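Local coordinates for protein adenylyltransferase (Bartonella henselae str. Houston-1, PDB 5NH2) that transfers AMP from ATP onto tyrosine or threonine residues of host target proteins through its Fic domain, as a secreted virulence factor, at residues Gln161-Phe164 against Phe165-Ala169; Phe55-Ala58 against Tyr59-Ile63; Ile44-Arg47 against Glu48-Leu51; Glu134-Asn137 against Ser138-Glu142. All coordinates share one frame; numbering follows the deposited sequence.

Contact 1: residues Gln161-Phe164 against Phe165-Ala169; sequences QRLF and FENLA
The edge of the F164 ring points at one face of F165, a T-shaped (edge-to-face) pair of adjacent helix residues with centroids 5.4 Å apart and planes at 60°. F164 CE1 stands 4.3 Å above the F165 plane, displaced toward the rim. At the F165 edge, in its plane, sits the carbonyl of Q161, whose O is 3.3 Å from F165 CD1. That same O accepts the N-H of F165. With CG anti to the backbone N (chi1 167°) and the chain extended beyond, Q161 sends its amide past the F165 ring toward N148, CG coming 4.0 Å from F165 CD1. On another side of the helix, L163 and N167 run side by side, L163 CD2 lying 3.5 Å from ND2 of an amide that donates to Y59. The rings belong to the hydrophobic core of the Fic fold, where F144 meets F165 edge-to-face. R162, the last arginine of the Fic motif, probably binds ATP, as in related Fic enzymes. Its guanidinium here forms a salt bridge to E35 of the BiaA chain, consistent with the antitoxin homologue engaging an arginine otherwise available to nucleotide phosphate.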
ATOM      1  N   GLN A 161       5.377  -5.576   1.306  1.00 32.76           N
ATOM      2  CA  GLN A 161       6.089  -4.867   0.241  1.00 39.19           C
ATOM      3  C   GLN A 161       5.892  -3.349   0.336  1.00 35.83           C
ATOM      4  O   GLN A 161       6.856  -2.568   0.196  1.00 30.96           O
ATOM      5  CB  GLN A 161       5.607  -5.386  -1.117  1.00 40.16           C
ATOM      6  CG  GLN A 161       6.020  -4.539  -2.278  1.00 43.50           C
ATOM      7  CD  GLN A 161       5.329  -4.959  -3.569  1.00 53.17           C
ATOM      8  OE1 GLN A 161       4.171  -5.414  -3.561  1.00 56.69           O
ATOM      9  NE2 GLN A 161       6.025  -4.794  -4.684  1.00 46.88           N
ATOM     10  N   ARG A 162       4.644  -2.903   0.553  1.00 22.80           N
ATOM     11  CA  ARG A 162       4.409  -1.456   0.625  1.00 34.19           C
ATOM     12  C   ARG A 162       5.215  -0.843   1.768  1.00 38.62           C
ATOM     13  O   ARG A 162       5.965   0.129   1.563  1.00 27.29           O
ATOM     14  CB  ARG A 162       2.908  -1.144   0.775  1.00 30.87           C
ATOM     15  CG  ARG A 162       2.145  -1.277  -0.558  1.00 27.96           C
ATOM     16  CD  ARG A 162       0.644  -0.890  -0.458  1.00 27.76           C
ATOM     17  NE  ARG A 162      -0.259  -1.784   0.324  1.00 32.43           N
ATOM     18  CZ  ARG A 162      -0.830  -2.862  -0.191  1.00 25.84           C
ATOM     19  NH1 ARG A 162      -0.515  -3.171  -1.425  1.00 21.31           N
ATOM     20  NH2 ARG A 162      -1.667  -3.614   0.491  1.00 22.36           N
ATOM     21  N   LEU A 163       5.138  -1.458   2.969  1.00 35.76           N
ATOM     22  CA  LEU A 163       5.916  -0.929   4.085  1.00 29.62           C
ATOM     23  C   LEU A 163       7.422  -0.942   3.779  1.00 29.95           C
ATOM     24  O   LEU A 163       8.155  -0.019   4.169  1.00 31.03           O
ATOM     25  CB  LEU A 163       5.615  -1.713   5.361  1.00 32.92           C
ATOM     26  CG  LEU A 163       5.304  -0.835   6.584  1.00 42.93           C
ATOM     27  CD1 LEU A 163       4.932  -1.705   7.774  1.00 32.84           C
ATOM     28  CD2 LEU A 163       6.447   0.146   6.939  1.00 41.17           C
ATOM     29  N   PHE A 164       7.897  -1.981   3.089  1.00 31.69           N
ATOM     30  CA  PHE A 164       9.317  -2.039   2.732  1.00 37.25           C
ATOM     31  C   PHE A 164       9.686  -0.854   1.851  1.00 35.79           C
ATOM     32  O   PHE A 164      10.719  -0.201   2.069  1.00 36.66           O
ATOM     33  CB  PHE A 164       9.625  -3.383   2.048  1.00 34.05           C
ATOM     34  CG  PHE A 164      11.095  -3.608   1.632  1.00 35.68           C
ATOM     35  CD1 PHE A 164      11.579  -3.131   0.413  1.00 30.52           C
ATOM     36  CD2 PHE A 164      11.950  -4.385   2.413  1.00 33.44           C
ATOM     37  CE1 PHE A 164      12.916  -3.377   0.007  1.00 37.89           C
ATOM     38  CE2 PHE A 164      13.270  -4.642   1.994  1.00 37.29           C
ATOM     39  CZ  PHE A 164      13.748  -4.145   0.795  1.00 26.40           C
ATOM     40  N   PHE A 165       8.822  -0.509   0.900  1.00 35.29           N
ATOM     41  CA  PHE A 165       9.228   0.555  -0.017  1.00 37.06           C
ATOM     42  C   PHE A 165       9.013   1.944   0.571  1.00 37.79           C
ATOM     43  O   PHE A 165       9.755   2.865   0.209  1.00 44.26           O
ATOM     44  CB  PHE A 165       8.555   0.347  -1.387  1.00 31.96           C
ATOM     45  CG  PHE A 165       9.324  -0.620  -2.259  1.00 28.64           C
ATOM     46  CD1 PHE A 165       9.108  -1.982  -2.168  1.00 22.82           C
ATOM     47  CD2 PHE A 165      10.314  -0.154  -3.121  1.00 31.20           C
ATOM     48  CE1 PHE A 165       9.858  -2.906  -2.945  1.00 28.10           C
ATOM     49  CE2 PHE A 165      11.067  -1.036  -3.919  1.00 27.74           C
ATOM     50  CZ  PHE A 165      10.840  -2.436  -3.828  1.00 28.86           C
ATOM     51  N   GLU A 166       8.085   2.090   1.534  1.00 39.72           N
ATOM     52  CA  GLU A 166       7.938   3.357   2.260  1.00 39.33           C
ATOM     53  C   GLU A 166       9.172   3.634   3.104  1.00 34.14           C
ATOM     54  O   GLU A 166       9.711   4.751   3.100  1.00 36.99           O
ATOM     55  CB  GLU A 166       6.685   3.342   3.160  1.00 44.10           C
ATOM     56  CG  GLU A 166       5.320   3.328   2.453  1.00 48.94           C
ATOM     57  CD  GLU A 166       4.154   2.895   3.376  1.00 55.48           C
ATOM     58  OE1 GLU A 166       4.345   2.750   4.605  1.00 61.11           O
ATOM     59  OE2 GLU A 166       3.030   2.694   2.876  1.00 60.50           O
ATOM     60  N   ASN A 167       9.627   2.623   3.833  1.00 34.24           N
ATOM     61  CA  ASN A 167      10.796   2.773   4.684  1.00 30.42           C
ATOM     62  C   ASN A 167      12.075   2.911   3.860  1.00 30.62           C
ATOM     63  O   ASN A 167      12.957   3.720   4.191  1.00 32.76           O
ATOM     64  CB  ASN A 167      10.861   1.576   5.624  1.00 35.00           C
ATOM     65  CG  ASN A 167       9.949   1.738   6.808  1.00 34.94           C
ATOM     66  OD1 ASN A 167       9.386   2.802   7.012  1.00 39.47           O
ATOM     67  ND2 ASN A 167       9.833   0.694   7.622  1.00 28.24           N
ATOM     68  N   LEU A 168      12.192   2.147   2.777  1.00 32.02           N
ATOM     69  CA  LEU A 168      13.308   2.325   1.850  1.00 30.98           C
ATOM     70  C   LEU A 168      13.376   3.763   1.329  1.00 35.19           C
ATOM     71  O   LEU A 168      14.451   4.383   1.321  1.00 34.09           O
ATOM     72  CB  LEU A 168      13.184   1.351   0.681  1.00 32.10           C
ATOM     73  CG  LEU A 168      14.284   1.478  -0.389  1.00 35.09           C
ATOM     74  CD1 LEU A 168      15.657   0.975   0.130  1.00 33.24           C
ATOM     75  CD2 LEU A 168      13.875   0.736  -1.651  1.00 29.53           C
ATOM     76  N   ALA A 169      12.244   4.309   0.869  1.00 35.42           N
ATOM     77  CA  ALA A 169      12.277   5.709   0.419  1.00 35.78           C
ATOM     78  C   ALA A 169      12.647   6.652   1.551  1.00 41.37           C
ATOM     79  O   ALA A 169      13.367   7.638   1.344  1.00 37.93           O
ATOM     80  CB  ALA A 169      10.923   6.128  -0.154  1.00 27.45           C
TER

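Contact 2: residues Phe55-Ala58 against Tyr59-Ile63; sequences FDTA and YLCHI
F55 and Y59 send their side chains the same way, side by side, yet their rings are turned almost perpendicular, planes 89° apart and centroids 5.2 Å apart. The approach is oblique to both rings: F55 CE1 comes 3.4 Å from Y59 CE2, and F55 CD1 reaches Y59 CD2 at 3.6 Å. A face of the Y59 ring is approached by the next turn of the helix, with I63 CG1 4.1 Å above the plane and offset toward the rim. D56 lies across Y59 at about a right angle. Its CG sits between its own N and carbonyl carbon (chi1 57°), which folds the carboxylate back over the start of the helix, where OD1 accepts a hydrogen bond from Y59 N at 2.8 Å. The N-H comes in almost in line with the CG-OD1 bond. D56 is therefore the N-cap of helix 57-68, and its negative charge probably also interacts favourably with the helix dipole. The main-chain O of D56 accepts a bond from L60 N at 3.1 Å, so one residue holds two amides of the first turn. Further round, T57 CG2 rests 4.2 Å from C61 SG in a looser contact. T57 OG1 bonds to D119 on helix 109-124, and Y59 OH to N167 on helix 157-171. F55 packs on L122 of helix 109-124 and on L168 of helix 157-171, while Y59 leans on F164 and L60 on T160, so the start of helix 57-68 is seated directly against the helix that carries R162.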
ATOM      1  N   PHE A  55      18.802  -2.830   3.759  1.00 46.32           N
ATOM      2  CA  PHE A  55      17.549  -3.241   3.145  1.00 40.01           C
ATOM      3  C   PHE A  55      17.829  -4.458   2.284  1.00 38.12           C
ATOM      4  O   PHE A  55      18.590  -4.370   1.321  1.00 41.05           O
ATOM      5  CB  PHE A  55      16.932  -2.108   2.322  1.00 33.84           C
ATOM      6  CG  PHE A  55      16.324  -0.991   3.165  1.00 32.72           C
ATOM      7  CD1 PHE A  55      15.017  -1.084   3.643  1.00 31.06           C
ATOM      8  CD2 PHE A  55      17.052   0.149   3.463  1.00 34.70           C
ATOM      9  CE1 PHE A  55      14.433  -0.040   4.424  1.00 32.11           C
ATOM     10  CE2 PHE A  55      16.498   1.196   4.228  1.00 35.00           C
ATOM     11  CZ  PHE A  55      15.173   1.098   4.719  1.00 36.38           C
ATOM     12  N   ASP A  56      17.198  -5.578   2.626  1.00 31.13           N
ATOM     13  CA  ASP A  56      17.450  -6.874   2.035  1.00 32.90           C
ATOM     14  C   ASP A  56      16.262  -7.798   2.343  1.00 29.24           C
ATOM     15  O   ASP A  56      15.257  -7.370   2.929  1.00 31.40           O
ATOM     16  CB  ASP A  56      18.772  -7.456   2.557  1.00 35.92           C
ATOM     17  CG  ASP A  56      18.824  -7.569   4.117  1.00 43.33           C
ATOM     18  OD1 ASP A  56      17.766  -7.467   4.806  1.00 41.24           O
ATOM     19  OD2 ASP A  56      19.940  -7.805   4.653  1.00 44.73           O
ATOM     20  N   THR A  57      16.401  -9.084   1.980  1.00 28.72           N
ATOM     21  CA  THR A  57      15.338 -10.070   2.218  1.00 34.94           C
ATOM     22  C   THR A  57      15.125 -10.345   3.716  1.00 40.90           C
ATOM     23  O   THR A  57      13.979 -10.569   4.144  1.00 35.52           O
ATOM     24  CB  THR A  57      15.667 -11.364   1.473  1.00 34.41           C
ATOM     25  OG1 THR A  57      15.567 -11.146   0.031  1.00 33.96           O
ATOM     26  CG2 THR A  57      14.772 -12.528   1.947  1.00 26.30           C
ATOM     27  N   ALA A  58      16.208 -10.294   4.524  1.00 40.36           N
ATOM     28  CA  ALA A  58      16.082 -10.348   5.980  1.00 43.84           C
ATOM     29  C   ALA A  58      15.135  -9.274   6.485  1.00 43.80           C
ATOM     30  O   ALA A  58      14.251  -9.551   7.296  1.00 45.61           O
ATOM     31  CB  ALA A  58      17.440 -10.179   6.664  1.00 31.50           C
ATOM     32  N   TYR A  59      15.316  -8.031   6.025  1.00 35.46           N
ATOM     33  CA  TYR A  59      14.464  -6.961   6.523  1.00 35.86           C
ATOM     34  C   TYR A  59      13.026  -7.164   6.077  1.00 37.17           C
ATOM     35  O   TYR A  59      12.105  -7.065   6.894  1.00 40.45           O
ATOM     36  CB  TYR A  59      14.983  -5.604   6.063  1.00 36.48           C
ATOM     37  CG  TYR A  59      14.184  -4.417   6.603  1.00 44.82           C
ATOM     38  CD1 TYR A  59      14.110  -4.171   7.979  1.00 46.39           C
ATOM     39  CD2 TYR A  59      13.521  -3.531   5.741  1.00 28.56           C
ATOM     40  CE1 TYR A  59      13.376  -3.060   8.489  1.00 40.25           C
ATOM     41  CE2 TYR A  59      12.814  -2.451   6.235  1.00 39.32           C
ATOM     42  CZ  TYR A  59      12.737  -2.210   7.620  1.00 38.64           C
ATOM     43  OH  TYR A  59      12.030  -1.111   8.112  1.00 40.53           O
ATOM     44  N   LEU A  60      12.821  -7.502   4.800  1.00 34.37           N
ATOM     45  CA  LEU A  60      11.481  -7.868   4.317  1.00 37.30           C
ATOM     46  C   LEU A  60      10.808  -8.906   5.221  1.00 40.51           C
ATOM     47  O   LEU A  60       9.622  -8.759   5.595  1.00 29.53           O
ATOM     48  CB  LEU A  60      11.566  -8.390   2.882  1.00 25.77           C
ATOM     49  CG  LEU A  60      10.246  -8.644   2.205  1.00 26.93           C
ATOM     50  CD1 LEU A  60       9.622  -7.323   1.812  1.00 24.43           C
ATOM     51  CD2 LEU A  60      10.379  -9.631   0.994  1.00 30.07           C
ATOM     52  N   CYS A  61      11.565  -9.964   5.601  1.00 31.68           N
ATOM     53  CA  CYS A  61      10.979 -11.011   6.438  1.00 30.39           C
ATOM     54  C   CYS A  61      10.732 -10.531   7.869  1.00 35.38           C
ATOM     55  O   CYS A  61       9.765 -10.975   8.505  1.00 30.35           O
ATOM     56  CB  CYS A  61      11.864 -12.260   6.437  1.00 24.75           C
ATOM     57  SG  CYS A  61      11.833 -13.148   4.841  1.00 32.33           S
ATOM     58  N   HIS A  62      11.585  -9.638   8.385  1.00 31.93           N
ATOM     59  CA  HIS A  62      11.352  -9.010   9.690  1.00 30.11           C
ATOM     60  C   HIS A  62      10.047  -8.191   9.693  1.00 31.30           C
ATOM     61  O   HIS A  62       9.222  -8.315  10.604  1.00 26.55           O
ATOM     62  CB  HIS A  62      12.564  -8.126  10.053  1.00 30.67           C
ATOM     63  CG  HIS A  62      12.351  -7.235  11.248  1.00 29.98           C
ATOM     64  ND1 HIS A  62      12.501  -7.676  12.549  1.00 36.63           N
ATOM     65  CD2 HIS A  62      12.024  -5.920  11.336  1.00 30.99           C
ATOM     66  CE1 HIS A  62      12.251  -6.681  13.387  1.00 36.86           C
ATOM     67  NE2 HIS A  62      11.951  -5.607  12.677  1.00 35.26           N
ATOM     68  N   ILE A  63       9.820  -7.387   8.658  1.00 34.46           N
ATOM     69  CA  ILE A  63       8.536  -6.683   8.528  1.00 37.89           C
ATOM     70  C   ILE A  63       7.336  -7.658   8.551  1.00 29.80           C
ATOM     71  O   ILE A  63       6.367  -7.460   9.306  1.00 30.14           O
ATOM     72  CB  ILE A  63       8.539  -5.834   7.251  1.00 37.33           C
ATOM     73  CG1 ILE A  63       9.470  -4.651   7.411  1.00 39.05           C
ATOM     74  CG2 ILE A  63       7.161  -5.371   6.945  1.00 38.79           C
ATOM     75  CD1 ILE A  63       9.581  -3.918   6.113  1.00 41.98           C
TER

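Contact 3: residues Ile44-Arg47 against Glu48-Leu51; sequences INLR and EESL
From N45 to E49 the chain turns through two successive i to i+3 hydrogen bonds, E48 N to N45 O at 2.7 Å and E49 N to L46 O at 3.2 Å, the second closing a type I beta turn over L46-E49. Both donors stand well above the plane of the carbonyl they meet, by 46° at N45 and 58° at L46. The turn also brings L46 and E49 together: a methyl of the leucine, CD1, lies 3.4 Å from OE1 and 3.5 Å from CD of the E49 carboxylate. The L46 side chain gets there with CG anti to its own N (chi1 -160°), while E49 reaches forward on an extended chain. E49 OE1 forms a hydrogen bond with H62 NE2 of helix 57-68, which fixes the end of the side chain beside the methyl. This is the exit of helix 28-46 into the loop that leads to helix 57-68 of the Fic domain, and L46 faces inward there, packing on L67. E48 takes a different course. Its CB is 3.2 Å from N45 O and CG 3.7 Å from the same atom, after which the chain bends at chi2 and carries the carboxylate off to a salt bridge with K20 of the BiaA chain. N45, whose O receives the N-H of E48, is bound through ND2 both to K41 O one turn back and to N61 of the BiaA chain. I44, N45 and E48 all pack on L57 of that chain, and R47 on its A27.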
ATOM      1  N   ILE A  44       1.206   0.142  13.693  1.00 44.26           N
ATOM      2  CA  ILE A  44       1.456   1.359  14.459  1.00 44.86           C
ATOM      3  C   ILE A  44       2.741   1.215  15.258  1.00 42.70           C
ATOM      4  O   ILE A  44       3.581   2.120  15.263  1.00 40.27           O
ATOM      5  CB  ILE A  44       0.257   1.740  15.337  1.00 42.61           C
ATOM      6  CG1 ILE A  44      -0.641   2.688  14.556  1.00 48.84           C
ATOM      7  CG2 ILE A  44       0.726   2.596  16.515  1.00 42.22           C
ATOM      8  CD1 ILE A  44      -1.592   2.060  13.690  1.00 55.47           C
ATOM      9  N   ASN A  45       2.976   0.031  15.843  1.00 38.12           N
ATOM     10  CA  ASN A  45       4.176  -0.106  16.659  1.00 33.57           C
ATOM     11  C   ASN A  45       5.436  -0.172  15.786  1.00 35.29           C
ATOM     12  O   ASN A  45       6.450   0.442  16.104  1.00 37.08           O
ATOM     13  CB  ASN A  45       4.013  -1.324  17.572  1.00 30.68           C
ATOM     14  CG  ASN A  45       3.168  -1.011  18.816  1.00 48.30           C
ATOM     15  OD1 ASN A  45       3.677  -0.522  19.866  1.00 34.09           O
ATOM     16  ND2 ASN A  45       1.874  -1.280  18.707  1.00 31.76           N
ATOM     17  N   LEU A  46       5.369  -0.882  14.665  1.00 32.63           N
ATOM     18  CA  LEU A  46       6.454  -0.934  13.692  1.00 33.60           C
ATOM     19  C   LEU A  46       6.923   0.450  13.301  1.00 49.37           C
ATOM     20  O   LEU A  46       8.112   0.658  13.042  1.00 48.54           O
ATOM     21  CB  LEU A  46       5.982  -1.676  12.443  1.00 35.15           C
ATOM     22  CG  LEU A  46       7.029  -2.256  11.504  1.00 45.93           C
ATOM     23  CD1 LEU A  46       8.294  -2.860  12.218  1.00 35.98           C
ATOM     24  CD2 LEU A  46       6.299  -3.322  10.685  1.00 47.90           C
ATOM     25  N   ARG A  47       6.000   1.413  13.242  1.00 64.64           N
ATOM     26  CA  ARG A  47       6.420   2.770  12.904  1.00 69.26           C
ATOM     27  C   ARG A  47       7.427   3.338  13.900  1.00 68.05           C
ATOM     28  O   ARG A  47       8.043   4.361  13.604  1.00 74.29           O
ATOM     29  CB  ARG A  47       5.195   3.686  12.785  1.00 70.40           C
ATOM     30  CG  ARG A  47       4.491   3.573  11.439  1.00 75.25           C
ATOM     31  CD  ARG A  47       4.528   4.919  10.703  1.00 84.55           C
ATOM     32  NE  ARG A  47       4.025   4.898   9.323  1.00 82.65           N
ATOM     33  CZ  ARG A  47       3.782   6.003   8.612  1.00 82.04           C
ATOM     34  NH1 ARG A  47       3.975   7.211   9.153  1.00 80.76           N
ATOM     35  NH2 ARG A  47       3.334   5.907   7.368  1.00 80.54           N
ATOM     36  N   GLU A  48       7.619   2.694  15.052  1.00 63.06           N
ATOM     37  CA  GLU A  48       8.507   3.156  16.116  1.00 55.93           C
ATOM     38  C   GLU A  48       9.892   2.499  16.145  1.00 52.98           C
ATOM     39  O   GLU A  48      10.691   2.852  17.012  1.00 53.02           O
ATOM     40  CB  GLU A  48       7.823   2.943  17.466  1.00 61.76           C
ATOM     41  CG  GLU A  48       6.558   3.823  17.670  1.00 66.80           C
ATOM     42  CD  GLU A  48       6.887   5.308  17.811  1.00 62.68           C
ATOM     43  OE1 GLU A  48       6.378   6.134  17.014  1.00 56.59           O
ATOM     44  OE2 GLU A  48       7.672   5.633  18.728  1.00 62.68           O
ATOM     45  N   GLU A  49      10.186   1.537  15.262  1.00 50.02           N
ATOM     46  CA  GLU A  49      11.505   0.904  15.197  1.00 47.83           C
ATOM     47  C   GLU A  49      12.480   1.755  14.387  1.00 47.76           C
ATOM     48  O   GLU A  49      12.087   2.503  13.485  1.00 51.95           O
ATOM     49  CB  GLU A  49      11.441  -0.493  14.545  1.00 36.95           C
ATOM     50  CG  GLU A  49      10.539  -1.504  15.226  1.00 47.46           C
ATOM     51  CD  GLU A  49      10.730  -2.945  14.699  1.00 52.81           C
ATOM     52  OE1 GLU A  49      11.385  -3.135  13.637  1.00 45.35           O
ATOM     53  OE2 GLU A  49      10.201  -3.880  15.353  1.00 56.18           O
ATOM     54  N   SER A  50      13.765   1.592  14.678  1.00 45.83           N
ATOM     55  CA  SER A  50      14.786   2.216  13.860  1.00 47.40           C
ATOM     56  C   SER A  50      14.841   1.600  12.464  1.00 49.48           C
ATOM     57  O   SER A  50      14.602   0.407  12.269  1.00 48.82           O
ATOM     58  CB  SER A  50      16.143   2.078  14.512  1.00 59.80           C
ATOM     59  OG  SER A  50      17.035   2.984  13.882  1.00 75.98           O
ATOM     60  N   LEU A  51      15.169   2.437  11.490  1.00 49.51           N
ATOM     61  CA  LEU A  51      15.301   1.996  10.117  1.00 45.05           C
ATOM     62  C   LEU A  51      16.569   1.159   9.959  1.00 49.96           C
ATOM     63  O   LEU A  51      17.587   1.469  10.571  1.00 54.03           O
ATOM     64  CB  LEU A  51      15.344   3.216   9.199  1.00 43.19           C
ATOM     65  CG  LEU A  51      14.023   3.931   8.931  1.00 40.02           C
ATOM     66  CD1 LEU A  51      14.289   5.071   7.988  1.00 44.70           C
ATOM     67  CD2 LEU A  51      12.997   2.967   8.331  1.00 36.62           C
TER

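Contact 4: residues Glu134-Asn137 against Ser138-Glu142; sequences EEFN and SEAIE
I141 closes on the backbone of N137 one turn earlier, in regular alpha-helical i to i+4 spacing on helix 133-150, the Fic-domain helix that leads into the Fic motif. I141 CB, CG1 and CD1 follow one another past N137 O, at 3.4, 3.3 and 3.2 Å, the branch running extended alongside the carbonyl. The first torsion (chi1 -79°) lays CG1 beside the backbone N of I141, and this N donates to N137 O, so the aliphatic branch accompanies that bond. I141 also packs on Q203 and F206 of helix 200-208, and A140 shares F206 with it. A140 CB sits over one face of the F136 ring, 4.0 Å from CE2 and offset toward the rim, and N137 OD1 lies in the plane of that ring at its edge. F136 itself faces helix 157-171, touching L168 there. N137 ND2 is bound to S210 OG, away from this turn. On the solvent side, E135 O is gripped twice: E139 N reaches it at 3.1 Å, and the S138 side chain, with OG placed between its own N and carbonyl carbon (chi1 67°), donates to it from OG at 2.8 Å.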
ATOM      1  N   GLU A 134      13.913  11.497  -8.841  1.00 40.64           N
ATOM      2  CA  GLU A 134      13.646  10.806 -10.099  1.00 40.03           C
ATOM      3  C   GLU A 134      14.517   9.561 -10.245  1.00 39.47           C
ATOM      4  O   GLU A 134      14.027   8.487 -10.608  1.00 43.57           O
ATOM      5  CB  GLU A 134      13.871  11.760 -11.260  1.00 41.84           C
ATOM      6  CG  GLU A 134      12.638  12.529 -11.621  1.00 52.17           C
ATOM      7  CD  GLU A 134      12.538  13.828 -10.871  1.00 70.78           C
ATOM      8  OE1 GLU A 134      13.380  14.058  -9.957  1.00 77.80           O
ATOM      9  OE2 GLU A 134      11.620  14.618 -11.206  1.00 76.34           O
ATOM     10  N   GLU A 135      15.809   9.691  -9.935  1.00 46.37           N
ATOM     11  CA  GLU A 135      16.718   8.540  -9.920  1.00 45.36           C
ATOM     12  C   GLU A 135      16.209   7.427  -8.991  1.00 40.50           C
ATOM     13  O   GLU A 135      16.045   6.266  -9.408  1.00 41.92           O
ATOM     14  CB  GLU A 135      18.115   9.010  -9.495  1.00 43.24           C
ATOM     15  CG  GLU A 135      18.697  10.088 -10.370  1.00 49.21           C
ATOM     16  CD  GLU A 135      20.027  10.689  -9.828  1.00 57.03           C
ATOM     17  OE1 GLU A 135      20.263  10.647  -8.591  1.00 54.09           O
ATOM     18  OE2 GLU A 135      20.835  11.213 -10.648  1.00 59.39           O
ATOM     19  N   PHE A 136      15.974   7.772  -7.716  1.00 35.58           N
ATOM     20  CA  PHE A 136      15.436   6.820  -6.762  1.00 36.10           C
ATOM     21  C   PHE A 136      14.203   6.133  -7.329  1.00 38.94           C
ATOM     22  O   PHE A 136      14.131   4.907  -7.323  1.00 42.27           O
ATOM     23  CB  PHE A 136      15.105   7.489  -5.428  1.00 32.90           C
ATOM     24  CG  PHE A 136      14.423   6.562  -4.436  1.00 31.46           C
ATOM     25  CD1 PHE A 136      15.164   5.752  -3.596  1.00 31.59           C
ATOM     26  CD2 PHE A 136      13.027   6.510  -4.357  1.00 37.05           C
ATOM     27  CE1 PHE A 136      14.528   4.884  -2.712  1.00 39.30           C
ATOM     28  CE2 PHE A 136      12.374   5.655  -3.456  1.00 36.38           C
ATOM     29  CZ  PHE A 136      13.129   4.834  -2.631  1.00 35.58           C
ATOM     30  N   ASN A 137      13.239   6.898  -7.862  1.00 34.40           N
ATOM     31  CA  ASN A 137      12.018   6.267  -8.359  1.00 33.37           C
ATOM     32  C   ASN A 137      12.312   5.284  -9.511  1.00 39.35           C
ATOM     33  O   ASN A 137      11.766   4.173  -9.538  1.00 35.52           O
ATOM     34  CB  ASN A 137      10.989   7.318  -8.792  1.00 30.47           C
ATOM     35  CG  ASN A 137      10.292   8.053  -7.574  1.00 43.21           C
ATOM     36  OD1 ASN A 137      10.429   7.651  -6.414  1.00 29.81           O
ATOM     37  ND2 ASN A 137       9.545   9.144  -7.877  1.00 31.14           N
ATOM     38  N   SER A 138      13.207   5.641 -10.445  1.00 37.16           N
ATOM     39  CA  SER A 138      13.447   4.713 -11.550  1.00 40.20           C
ATOM     40  C   SER A 138      14.031   3.408 -11.042  1.00 41.14           C
ATOM     41  O   SER A 138      13.581   2.325 -11.451  1.00 44.25           O
ATOM     42  CB  SER A 138      14.348   5.334 -12.618  1.00 51.92           C
ATOM     43  OG  SER A 138      15.657   5.558 -12.132  1.00 63.79           O
ATOM     44  N   GLU A 139      14.985   3.483 -10.101  1.00 40.98           N
ATOM     45  CA  GLU A 139      15.508   2.257  -9.478  1.00 43.20           C
ATOM     46  C   GLU A 139      14.422   1.490  -8.690  1.00 39.42           C
ATOM     47  O   GLU A 139      14.185   0.273  -8.889  1.00 37.13           O
ATOM     48  CB  GLU A 139      16.689   2.630  -8.575  1.00 45.63           C
ATOM     49  CG  GLU A 139      17.893   3.138  -9.325  1.00 48.20           C
ATOM     50  CD  GLU A 139      18.647   2.052 -10.111  1.00 57.70           C
ATOM     51  OE1 GLU A 139      19.396   2.436 -11.019  1.00 66.49           O
ATOM     52  OE2 GLU A 139      18.525   0.832  -9.837  1.00 56.96           O
ATOM     53  N   ALA A 140      13.758   2.195  -7.772  1.00 35.56           N
ATOM     54  CA  ALA A 140      12.733   1.591  -6.936  1.00 29.26           C
ATOM     55  C   ALA A 140      11.697   0.838  -7.766  1.00 32.20           C
ATOM     56  O   ALA A 140      11.263  -0.247  -7.378  1.00 41.77           O
ATOM     57  CB  ALA A 140      12.068   2.680  -6.105  1.00 28.57           C
ATOM     58  N   ILE A 141      11.321   1.375  -8.934  1.00 27.06           N
ATOM     59  CA  ILE A 141      10.268   0.749  -9.738  1.00 29.40           C
ATOM     60  C   ILE A 141      10.685  -0.660 -10.188  1.00 35.22           C
ATOM     61  O   ILE A 141       9.937  -1.629 -10.014  1.00 26.44           O
ATOM     62  CB  ILE A 141       9.884   1.665 -10.924  1.00 28.03           C
ATOM     63  CG1 ILE A 141       8.962   2.800 -10.455  1.00 27.96           C
ATOM     64  CG2 ILE A 141       9.072   0.901 -11.947  1.00 29.75           C
ATOM     65  CD1 ILE A 141       9.041   4.096 -11.223  1.00 29.20           C
ATOM     66  N   GLU A 142      11.901  -0.804 -10.729  1.00 30.25           N
ATOM     67  CA  GLU A 142      12.417  -2.127 -11.084  1.00 40.27           C
ATOM     68  C   GLU A 142      12.352  -3.104  -9.909  1.00 27.01           C
ATOM     69  O   GLU A 142      11.839  -4.226 -10.063  1.00 28.98           O
ATOM     70  CB  GLU A 142      13.854  -2.017 -11.628  1.00 39.98           C
ATOM     71  CG  GLU A 142      13.955  -1.204 -12.909  1.00 43.89           C
ATOM     72  CD  GLU A 142      15.382  -1.147 -13.450  1.00 49.83           C
ATOM     73  OE1 GLU A 142      15.678  -0.188 -14.198  1.00 58.71           O
ATOM     74  OE2 GLU A 142      16.190  -2.059 -13.134  1.00 38.75           O
TER

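How the contacts relate
Contact 1, on helix 157-171, is the hub that touches each of the others. N167 ND2 makes a probable hydrogen bond to Y59 OH of contact 2 (2.9 Å), L163 CD1 packs on L46 CD2 of contact 3 (3.6 Å), and A169 CA meets F136 CZ of contact 4 (3.3 Å). Contacts 2 and 3 are also tied directly, H62 NE2 to E49 OE1 at 2.7 Å. Contact 4 stays apart from both, its nearest atoms about 8 Å from contact 2 and about 11 Å from contact 3. The nucleotide site lies at the contact 1 end: the side chain of R162 is about 7 Å from the magnesium ion, and that of L60 about 13 Å. BiaA reaches contacts 1 and 3.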